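Local coordinates for Ras-related protein Rab-21 (PDB 1Z08) that belongs to the Rab branch of the Ras family of P-loop proteins and holds phosphoaminophosphonic acid-guanylate ester and a magnesium ion, at residues Asp87-Asp92 with Ile121-Glu126; Gly81-Tyr86 with Glu158-Leu163; Cys113-Gly118 with Cys164-Glu169. The protein carries 1 engineered substitution. All coordinates share one frame; numbering follows the deposited sequence.

Contacts 2 and 3 lie side by side, with centres about 5 Å apart. Both set the C-terminal helix 156-168 on the central sheet. Their strands, 81-87 and 113-119, are neighbours in that sheet, and side chains meet between them at I83 CG2 and V117 CG2 (3.6 Å). Contact 1 lies at the C-terminal ends of these strands. Its centre is about 18 Å from that of contact 2 and about 22 Å from that of contact 3. It touches contact 3 where I88 CG2 packs on G118 C, 3.7 Å away. Contact 1 holds the base end of GNP. The I83 side chain of contact 2 is about 10 Å from GNP.

Contact 1 of 3, residues Asp87-Asp92 with Ile121-Glu126; sequences DITDED and IDLEKE. With GNP (phosphoaminophosphonic acid-guanylate ester), chain F.
I121 is met by I88. The side-chain end CD1 of I88 lies 3.8 Å from I121 CA, so I88 packs on the backbone of I121 more than on its side chain. The CB of the next residue, D122, points away from 87-92, and its carboxylate binds GNP. Its CG sits between the backbone N and the carbonyl carbon (chi1 59°). From there the carboxylate meets the base with both oxygens. GNP N1 donates to D122 OD1 at 2.8 Å, nearly straight at 172°. GNP N2 donates to D122 OD2 at 2.9 Å. S149 also bonds to OD1, which probably steadies the carboxylate. With N119 and K120, D122 forms the NKxD signature of Ras-family proteins. L123 bridges ligand and loop. Its CD1 touches GNP N2, and its CB lies 3.7 Å from T89 CG2. E124 OE1 is held by a salt bridge to R127, and the same oxygen lies 4.0 Å from I88 CD1, a marginal contact. E126 closes the segment. Its carbonyl O rests 3.4 Å from T89 CB, and T89 CA makes a bent CA-H...O contact with the same oxygen. E126 CB adds a contact to T89 CG2. T89 is held by D87 OD2, which accepts T89 N at 2.9 Å in an Asx turn and T89 OG1 at 2.7 Å as well, both from the same face above the carboxylate plane. D87 OD1 forms a salt bridge with K120. No hydrogen bond joins the two segments. Their union is apolar and carbonyl packing. The polar bonds of D122 and D87 run instead to the base, and to T89 and K120. The paired N-H donors of the base match the two oxygens of D122, which is consistent with selection for a guanine ring.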
loop_
_atom_site.group_PDB
_atom_site.type_symbol
_atom_site.label_atom_id
_atom_site.label_comp_id
_atom_site.label_asym_id
_atom_site.label_seq_id
_atom_site.Cartn_x
_atom_site.Cartn_y
_atom_site.Cartn_z
ATOM N N ASP A 87 -2.458 -7.774 -6.779
ATOM C CA ASP A 87 -3.788 -8.223 -7.146
ATOM C C ASP A 87 -3.854 -9.711 -6.783
ATOM O O ASP A 87 -3.045 -10.501 -7.271
ATOM C CB ASP A 87 -3.943 -8.005 -8.660
ATOM C CG ASP A 87 -5.298 -8.435 -9.209
ATOM O OD1 ASP A 87 -5.643 -7.950 -10.307
ATOM O OD2 ASP A 87 -6.008 -9.250 -8.578
ATOM N N ILE A 88 -4.796 -10.086 -5.917
ATOM C CA ILE A 88 -4.895 -11.483 -5.450
ATOM C C ILE A 88 -5.235 -12.479 -6.566
ATOM O O ILE A 88 -5.035 -13.685 -6.403
ATOM C CB ILE A 88 -5.882 -11.676 -4.258
ATOM C CG1 ILE A 88 -7.332 -11.381 -4.674
ATOM C CG2 ILE A 88 -5.438 -10.858 -3.046
ATOM C CD1 ILE A 88 -8.359 -12.210 -3.928
ATOM N N THR A 89 -5.751 -11.967 -7.683
ATOM C CA THR A 89 -6.080 -12.788 -8.851
ATOM C C THR A 89 -4.914 -12.882 -9.837
ATOM O O THR A 89 -4.997 -13.594 -10.842
ATOM C CB THR A 89 -7.326 -12.243 -9.610
ATOM O OG1 THR A 89 -6.976 -11.048 -10.326
ATOM C CG2 THR A 89 -8.471 -11.952 -8.648
ATOM N N ASP A 90 -3.830 -12.165 -9.551
ATOM C CA ASP A 90 -2.697 -12.084 -10.469
ATOM C C ASP A 90 -1.391 -12.461 -9.770
ATOM O O ASP A 90 -0.841 -11.672 -8.995
ATOM C CB ASP A 90 -2.611 -10.676 -11.073
ATOM C CG ASP A 90 -1.651 -10.600 -12.248
ATOM O OD1 ASP A 90 -0.428 -10.570 -12.021
ATOM O OD2 ASP A 90 -2.122 -10.559 -13.404
ATOM N N GLU A 91 -0.898 -13.666 -10.054
ATOM C CA GLU A 91 0.335 -14.165 -9.433
ATOM C C GLU A 91 1.562 -13.310 -9.765
ATOM O O GLU A 91 2.394 -13.055 -8.893
ATOM C CB GLU A 91 0.575 -15.639 -9.798
ATOM C CG GLU A 91 1.953 -16.191 -9.406
ATOM C CD GLU A 91 2.162 -16.357 -7.898
ATOM O OE1 GLU A 91 1.274 -15.994 -7.097
ATOM O OE2 GLU A 91 3.239 -16.861 -7.517
ATOM N N ASP A 92 1.661 -12.869 -11.017
ATOM C CA ASP A 92 2.767 -12.012 -11.463
ATOM C C ASP A 92 2.885 -10.741 -10.624
ATOM O O ASP A 92 3.995 -10.304 -10.291
ATOM C CB ASP A 92 2.605 -11.644 -12.941
ATOM C CG ASP A 92 2.862 -12.815 -13.874
ATOM O OD1 ASP A 92 3.310 -13.885 -13.402
ATOM O OD2 ASP A 92 2.616 -12.658 -15.090
ATOM N N ILE A 121 -9.899 -8.492 -2.697
ATOM C CA ILE A 121 -10.393 -9.674 -1.969
ATOM C C ILE A 121 -11.870 -9.986 -2.252
ATOM O O ILE A 121 -12.354 -11.080 -1.941
ATOM C CB ILE A 121 -10.107 -9.629 -0.438
ATOM C CG1 ILE A 121 -10.820 -8.440 0.226
ATOM C CG2 ILE A 121 -8.596 -9.647 -0.178
ATOM C CD1 ILE A 121 -10.767 -8.444 1.751
ATOM N N ASP A 122 -12.571 -9.029 -2.856
ATOM C CA ASP A 122 -13.933 -9.256 -3.346
ATOM C C ASP A 122 -13.945 -10.264 -4.503
ATOM O O ASP A 122 -14.992 -10.831 -4.835
ATOM C CB ASP A 122 -14.589 -7.934 -3.767
ATOM C CG ASP A 122 -13.818 -7.214 -4.860
ATOM O OD1 ASP A 122 -12.722 -6.686 -4.576
ATOM O OD2 ASP A 122 -14.315 -7.175 -6.004
ATOM N N LEU A 123 -12.774 -10.482 -5.100
ATOM C CA LEU A 123 -12.597 -11.460 -6.170
ATOM C C LEU A 123 -11.945 -12.750 -5.660
ATOM O O LEU A 123 -11.164 -13.386 -6.369
ATOM C CB LEU A 123 -11.775 -10.851 -7.316
ATOM C CG LEU A 123 -12.285 -9.577 -7.999
ATOM C CD1 LEU A 123 -11.296 -9.128 -9.074
ATOM C CD2 LEU A 123 -13.675 -9.777 -8.599
ATOM N N GLU A 124 -12.285 -13.129 -4.429
ATOM C CA GLU A 124 -11.742 -14.328 -3.776
ATOM C C GLU A 124 -11.934 -15.607 -4.607
ATOM O O GLU A 124 -11.052 -16.469 -4.637
ATOM C CB GLU A 124 -12.345 -14.484 -2.371
ATOM C CG GLU A 124 -11.945 -15.761 -1.613
ATOM C CD GLU A 124 -10.439 -15.911 -1.411
ATOM O OE1 GLU A 124 -9.734 -14.892 -1.267
ATOM O OE2 GLU A 124 -9.960 -17.066 -1.384
ATOM N N LYS A 125 -13.075 -15.710 -5.290
ATOM C CA LYS A 125 -13.364 -16.845 -6.176
ATOM C C LYS A 125 -12.329 -17.000 -7.291
ATOM O O LYS A 125 -12.147 -18.095 -7.831
ATOM C CB LYS A 125 -14.753 -16.700 -6.799
ATOM C CG LYS A 125 -15.908 -16.931 -5.848
ATOM C CD LYS A 125 -17.222 -16.851 -6.603
ATOM C CE LYS A 125 -18.395 -17.243 -5.734
ATOM N NZ LYS A 125 -19.607 -17.478 -6.565
ATOM N N GLU A 126 -11.657 -15.899 -7.625
ATOM C CA GLU A 126 -10.654 -15.882 -8.687
ATOM C C GLU A 126 -9.222 -15.771 -8.147
ATOM O O GLU A 126 -8.294 -15.470 -8.895
ATOM C CB GLU A 126 -10.939 -14.737 -9.669
ATOM C CG GLU A 126 -12.315 -14.798 -10.330
ATOM C CD GLU A 126 -12.675 -13.510 -11.054
ATOM O OE1 GLU A 126 -11.889 -13.061 -11.916
ATOM O OE2 GLU A 126 -13.750 -12.943 -10.760
HETATM P PG GNP F . -1.935 2.297 -12.697
HETATM O O1G GNP F . -1.815 1.997 -14.173
HETATM O O2G GNP F . -2.468 3.668 -12.372
HETATM O O3G GNP F . -0.566 1.992 -12.155
HETATM N N3B GNP F . -2.958 1.243 -12.043
HETATM P PB GNP F . -3.551 1.226 -10.557
HETATM O O1B GNP F . -2.749 0.349 -9.678
HETATM O O2B GNP F . -3.736 2.622 -10.097
HETATM O O3A GNP F . -4.929 0.544 -10.614
HETATM P PA GNP F . -6.330 1.183 -10.618
HETATM O O1A GNP F . -6.659 1.678 -9.265
HETATM O O2A GNP F . -6.516 2.135 -11.741
HETATM O "O5'" GNP F . -7.299 -0.031 -10.872
HETATM C "C5'" GNP F . -7.061 -0.922 -11.961
HETATM C "C4'" GNP F . -8.276 -1.806 -12.178
HETATM O "O4'" GNP F . -8.488 -2.649 -11.016
HETATM C "C3'" GNP F . -9.588 -1.061 -12.404
HETATM O "O3'" GNP F . -10.344 -1.783 -13.358
HETATM C "C2'" GNP F . -10.217 -1.067 -11.012
HETATM O "O2'" GNP F . -11.624 -0.929 -11.003
HETATM C "C1'" GNP F . -9.797 -2.449 -10.518
HETATM N N9 GNP F . -9.791 -2.571 -9.064
HETATM C C8 GNP F . -9.080 -1.815 -8.160
HETATM N N7 GNP F . -9.288 -2.158 -6.918
HETATM C C5 GNP F . -10.194 -3.211 -7.004
HETATM C C6 GNP F . -10.798 -3.998 -5.986
HETATM O O6 GNP F . -10.640 -3.920 -4.761
HETATM N N1 GNP F . -11.657 -4.974 -6.504
HETATM C C2 GNP F . -11.909 -5.155 -7.845
HETATM N N2 GNP F . -12.765 -6.135 -8.166
HETATM N N3 GNP F . -11.352 -4.429 -8.804
HETATM C C4 GNP F . -10.513 -3.475 -8.318
#

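Contact 2 of 3, residues Gly81-Tyr86 with Glu158-Leu163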
loop_
_atom_site.group_PDB
_atom_site.type_symbol
_atom_site.label_atom_id
_atom_site.label_comp_id
_atom_site.label_asym_id
_atom_site.label_seq_id
_atom_site.Cartn_x
_atom_site.Cartn_y
_atom_site.Cartn_z
ATOM N N GLY A 81 6.774 5.205 5.114
ATOM C CA GLY A 81 6.044 3.964 4.888
ATOM C C GLY A 81 5.885 3.677 3.409
ATOM O O GLY A 81 5.863 4.593 2.585
ATOM N N ALA A 82 5.790 2.396 3.072
ATOM C CA ALA A 82 5.545 1.988 1.698
ATOM C C ALA A 82 4.458 0.929 1.668
ATOM O O ALA A 82 4.467 -0.003 2.475
ATOM C CB ALA A 82 6.818 1.472 1.052
ATOM N N ILE A 83 3.523 1.090 0.738
ATOM C CA ILE A 83 2.411 0.164 0.575
ATOM C C ILE A 83 2.598 -0.549 -0.758
ATOM O O ILE A 83 2.385 0.032 -1.827
ATOM C CB ILE A 83 1.045 0.887 0.631
ATOM C CG1 ILE A 83 0.878 1.617 1.973
ATOM C CG2 ILE A 83 -0.099 -0.102 0.406
ATOM C CD1 ILE A 83 -0.398 2.441 2.079
ATOM N N LEU A 84 3.024 -1.804 -0.683
ATOM C CA LEU A 84 3.298 -2.585 -1.876
ATOM C C LEU A 84 2.072 -3.417 -2.206
ATOM O O LEU A 84 1.746 -4.380 -1.508
ATOM C CB LEU A 84 4.543 -3.461 -1.692
ATOM C CG LEU A 84 5.830 -2.783 -1.198
ATOM C CD1 LEU A 84 6.958 -3.786 -1.185
ATOM C CD2 LEU A 84 6.219 -1.584 -2.043
ATOM N N VAL A 85 1.392 -3.017 -3.272
ATOM C CA VAL A 85 0.079 -3.552 -3.607
ATOM C C VAL A 85 0.182 -4.610 -4.700
ATOM O O VAL A 85 0.861 -4.411 -5.706
ATOM C CB VAL A 85 -0.893 -2.423 -4.064
ATOM C CG1 VAL A 85 -2.317 -2.954 -4.217
ATOM C CG2 VAL A 85 -0.869 -1.255 -3.079
ATOM N N TYR A 86 -0.492 -5.735 -4.486
ATOM C CA TYR A 86 -0.682 -6.717 -5.542
ATOM C C TYR A 86 -2.157 -7.096 -5.677
ATOM O O TYR A 86 -2.982 -6.774 -4.814
ATOM C CB TYR A 86 0.198 -7.954 -5.317
ATOM C CG TYR A 86 -0.200 -8.806 -4.138
ATOM C CD1 TYR A 86 -1.044 -9.906 -4.304
ATOM C CD2 TYR A 86 0.278 -8.526 -2.859
ATOM C CE1 TYR A 86 -1.415 -10.693 -3.225
ATOM C CE2 TYR A 86 -0.085 -9.311 -1.767
ATOM C CZ TYR A 86 -0.932 -10.396 -1.964
ATOM O OH TYR A 86 -1.300 -11.181 -0.899
ATOM N N GLU A 158 -8.317 0.206 8.139
ATOM C CA GLU A 158 -7.440 -0.594 8.987
ATOM C C GLU A 158 -5.977 -0.537 8.532
ATOM O O GLU A 158 -5.072 -0.426 9.362
ATOM C CB GLU A 158 -7.935 -2.046 9.023
ATOM C CG GLU A 158 -9.325 -2.242 9.659
ATOM C CD GLU A 158 -10.500 -2.128 8.679
ATOM O OE1 GLU A 158 -10.420 -1.376 7.682
ATOM O OE2 GLU A 158 -11.526 -2.800 8.922
ATOM N N LEU A 159 -5.756 -0.605 7.218
ATOM C CA LEU A 159 -4.409 -0.530 6.636
ATOM C C LEU A 159 -3.697 0.776 6.991
ATOM O O LEU A 159 -2.579 0.760 7.511
ATOM C CB LEU A 159 -4.459 -0.703 5.108
ATOM C CG LEU A 159 -3.242 -0.283 4.266
ATOM C CD1 LEU A 159 -2.014 -1.143 4.540
ATOM C CD2 LEU A 159 -3.585 -0.287 2.781
ATOM N N PHE A 160 -4.344 1.902 6.700
ATOM C CA PHE A 160 -3.733 3.207 6.938
ATOM C C PHE A 160 -3.593 3.517 8.424
ATOM O O PHE A 160 -2.595 4.108 8.839
ATOM C CB PHE A 160 -4.488 4.313 6.201
ATOM C CG PHE A 160 -4.198 4.360 4.724
ATOM C CD1 PHE A 160 -3.041 4.978 4.248
ATOM C CD2 PHE A 160 -5.073 3.782 3.809
ATOM C CE1 PHE A 160 -2.765 5.021 2.886
ATOM C CE2 PHE A 160 -4.807 3.822 2.441
ATOM C CZ PHE A 160 -3.651 4.442 1.978
ATOM N N LEU A 161 -4.582 3.109 9.217
ATOM C CA LEU A 161 -4.522 3.283 10.670
ATOM C C LEU A 161 -3.351 2.507 11.269
ATOM O O LEU A 161 -2.591 3.049 12.072
ATOM C CB LEU A 161 -5.843 2.868 11.340
ATOM C CG LEU A 161 -5.912 2.899 12.877
ATOM C CD1 LEU A 161 -5.791 4.320 13.413
ATOM C CD2 LEU A 161 -7.195 2.249 13.386
ATOM N N ASP A 162 -3.204 1.246 10.863
ATOM C CA ASP A 162 -2.126 0.399 11.364
ATOM C C ASP A 162 -0.756 0.904 10.919
ATOM O O ASP A 162 0.188 0.908 11.707
ATOM C CB ASP A 162 -2.319 -1.060 10.940
ATOM C CG ASP A 162 -1.500 -2.024 11.783
ATOM O OD1 ASP A 162 -0.676 -2.769 11.212
ATOM O OD2 ASP A 162 -1.674 -2.024 13.021
ATOM N N LEU A 163 -0.656 1.338 9.663
ATOM C CA LEU A 163 0.597 1.887 9.140
ATOM C C LEU A 163 1.029 3.115 9.938
ATOM O O LEU A 163 2.201 3.249 10.284
ATOM C CB LEU A 163 0.489 2.200 7.637
ATOM C CG LEU A 163 1.687 2.810 6.889
ATOM C CD1 LEU A 163 2.965 1.999 7.023
ATOM C CD2 LEU A 163 1.346 2.993 5.426
#
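I83 reaches out from strand 81-86 and overlaps three side chains of helix 158-163. Its longer branch runs beside the backbone N, with CG1 anti to the carbonyl carbon (chi1 -59°), and then extends fully. This carries I83 CD1 to the F160 ring, 3.6 Å from F160 CE1 and 3.8 Å from F160 CZ. The two side chains cross at about a right angle, and the methyl meets the ring obliquely. L163 lies against the same branch. Its CD2 is 3.7 Å from I83 CG1 and nearly as close to I83 CD1. The shorter branch of I83, CG2, beside the carbonyl carbon, makes a looser contact with L159 CD2 at 4.2 Å. The other methyl of L163 lies over bare backbone: L163 CD1 is 4.2 Å from G81 CA, where the glycine has no side chain. L159 and L163 are one helical turn apart, so with F160 they present a single apolar face to the strand. All five residues are buried, and no hydrogen bond crosses between the segments. The strand and helix run close to antiparallel, at 150°, with their axes 10.6 Å apart at the closest. This is one helix-on-sheet layer of the Ras-type alpha/beta fold. Strand 81-87 lies between strands 5-12 and 113-119. V9 of strand 5-12 also touches I83, and F160 stacks on Y26 of helix 19-28. A82 and L84 point to the other face of the sheet, where helix 91-108 covers them through L104, V97 and V101.

Contact 3 of 3, residues Cys113-Gly118 with Cys164-Glu169; sequences CLCIVG and CKRMIE
Strand 113-118 and helical segment 164-168 run nearly antiparallel, at 158°, with C113 and M167 closest in the backbone, their CA atoms 6.4 Å apart. R166 makes the polar contact. Its chain bends at chi3 (59°), which turns the guanidinium toward the strand. Both end nitrogens grip one carbonyl oxygen. R166 NH2 donates to L114 O at 2.9 Å, and R166 NH1 donates to it at 3.2 Å, less straight. The oxygen lies in the guanidinium plane, while both nitrogens approach it from the same side of its carbonyl plane. C115 SG sits at the edge of the guanidinium, 3.5 Å from R166 NH1. C113 CB lies over one face, offset toward the rim. In the Ras-type fold the C-terminal helix packs here on one face of the sheet. Strand 113-119 runs between parallel strands 81-87 and 144-148. Y146 of the outer strand bonds to R166 NH1, so that strand is tied in too. The CB of C113 points at the helix. Its SG rests 3.6 Å from the carbonyl O of R166 and 3.8 Å from M167 CG. M167 also touches F7 and V9 of strand 5-12. L114 faces the other side of the sheet, where V101 and L104 of helix 91-108 pack on it.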
loop_
_atom_site.group_PDB
_atom_site.type_symbol
_atom_site.label_atom_id
_atom_site.label_comp_id
_atom_site.label_asym_id
_atom_site.label_seq_id
_atom_site.Cartn_x
_atom_site.Cartn_y
_atom_site.Cartn_z
ATOM N N CYS A 113 8.508 1.564 7.243
ATOM C CA CYS A 113 7.457 0.608 7.560
ATOM C C CYS A 113 6.859 0.076 6.264
ATOM O O CYS A 113 6.261 0.827 5.489
ATOM C CB CYS A 113 6.374 1.257 8.426
ATOM S SG CYS A 113 6.903 1.688 10.104
ATOM N N LEU A 114 7.036 -1.219 6.030
ATOM C CA LEU A 114 6.562 -1.847 4.799
ATOM C C LEU A 114 5.214 -2.529 4.993
ATOM O O LEU A 114 4.979 -3.182 6.011
ATOM C CB LEU A 114 7.588 -2.860 4.274
ATOM C CG LEU A 114 8.972 -2.382 3.817
ATOM C CD1 LEU A 114 9.728 -3.547 3.188
ATOM C CD2 LEU A 114 8.881 -1.223 2.839
ATOM N N CYS A 115 4.333 -2.349 4.010
ATOM C CA CYS A 115 3.055 -3.050 3.946
ATOM C C CYS A 115 2.992 -3.839 2.646
ATOM O O CYS A 115 3.253 -3.295 1.572
ATOM C CB CYS A 115 1.880 -2.068 3.989
ATOM S SG CYS A 115 1.846 -0.980 5.416
ATOM N N ILE A 116 2.660 -5.122 2.750
ATOM C CA ILE A 116 2.383 -5.940 1.573
ATOM C C ILE A 116 0.875 -6.174 1.543
ATOM O O ILE A 116 0.304 -6.751 2.469
ATOM C CB ILE A 116 3.200 -7.259 1.564
ATOM C CG1 ILE A 116 4.700 -6.930 1.619
ATOM C CG2 ILE A 116 2.873 -8.087 0.321
ATOM C CD1 ILE A 116 5.610 -8.124 1.721
ATOM N N VAL A 117 0.237 -5.684 0.484
ATOM C CA VAL A 117 -1.219 -5.582 0.450
ATOM C C VAL A 117 -1.832 -6.383 -0.698
ATOM O O VAL A 117 -1.604 -6.087 -1.873
ATOM C CB VAL A 117 -1.681 -4.101 0.397
ATOM C CG1 VAL A 117 -3.206 -4.003 0.404
ATOM C CG2 VAL A 117 -1.103 -3.314 1.575
ATOM N N GLY A 118 -2.599 -7.407 -0.327
ATOM C CA GLY A 118 -3.355 -8.210 -1.279
ATOM C C GLY A 118 -4.707 -7.578 -1.511
ATOM O O GLY A 118 -5.620 -7.725 -0.694
ATOM N N CYS A 164 0.069 3.988 10.240
ATOM C CA CYS A 164 0.310 5.181 11.054
ATOM C C CYS A 164 0.798 4.831 12.461
ATOM O O CYS A 164 1.734 5.452 12.965
ATOM C CB CYS A 164 -0.951 6.043 11.129
ATOM S SG CYS A 164 -1.324 6.943 9.614
ATOM N N LYS A 165 0.161 3.836 13.082
ATOM C CA LYS A 165 0.561 3.357 14.407
ATOM C C LYS A 165 1.999 2.852 14.400
ATOM O O LYS A 165 2.772 3.153 15.306
ATOM C CB LYS A 165 -0.363 2.237 14.887
ATOM C CG LYS A 165 -1.744 2.682 15.312
ATOM C CD LYS A 165 -2.533 1.480 15.812
ATOM C CE LYS A 165 -4.001 1.806 16.003
ATOM N NZ LYS A 165 -4.762 0.579 16.368
ATOM N N ARG A 166 2.343 2.082 13.371
ATOM C CA ARG A 166 3.685 1.527 13.229
ATOM C C ARG A 166 4.733 2.607 12.942
ATOM O O ARG A 166 5.870 2.508 13.409
ATOM C CB ARG A 166 3.712 0.456 12.138
ATOM C CG ARG A 166 2.913 -0.809 12.452
ATOM C CD ARG A 166 2.699 -1.652 11.195
ATOM N NE ARG A 166 3.969 -2.058 10.590
ATOM C CZ ARG A 166 4.148 -2.313 9.296
ATOM N NH1 ARG A 166 3.141 -2.196 8.438
ATOM N NH2 ARG A 166 5.348 -2.669 8.855
ATOM N N MET A 167 4.352 3.632 12.180
ATOM C CA MET A 167 5.256 4.756 11.895
ATOM C C MET A 167 5.480 5.658 13.114
ATOM O O MET A 167 6.559 6.237 13.276
ATOM C CB MET A 167 4.770 5.572 10.694
ATOM C CG MET A 167 4.891 4.836 9.361
ATOM S SD MET A 167 4.372 5.789 7.915
ATOM C CE MET A 167 2.684 6.218 8.339
ATOM N N ILE A 168 4.454 5.780 13.957
ATOM C CA ILE A 168 4.565 6.502 15.227
ATOM C C ILE A 168 5.508 5.754 16.178
ATOM O O ILE A 168 6.292 6.375 16.900
ATOM C CB ILE A 168 3.174 6.724 15.891
ATOM C CG1 ILE A 168 2.353 7.745 15.096
ATOM C CG2 ILE A 168 3.314 7.188 17.350
ATOM C CD1 ILE A 168 0.870 7.769 15.447
ATOM N N GLU A 169 5.436 4.423 16.148
ATOM C CA GLU A 169 6.238 3.566 17.024
ATOM C C GLU A 169 7.695 3.401 16.570
ATOM O O GLU A 169 8.520 2.869 17.317
ATOM C CB GLU A 169 5.564 2.200 17.192
#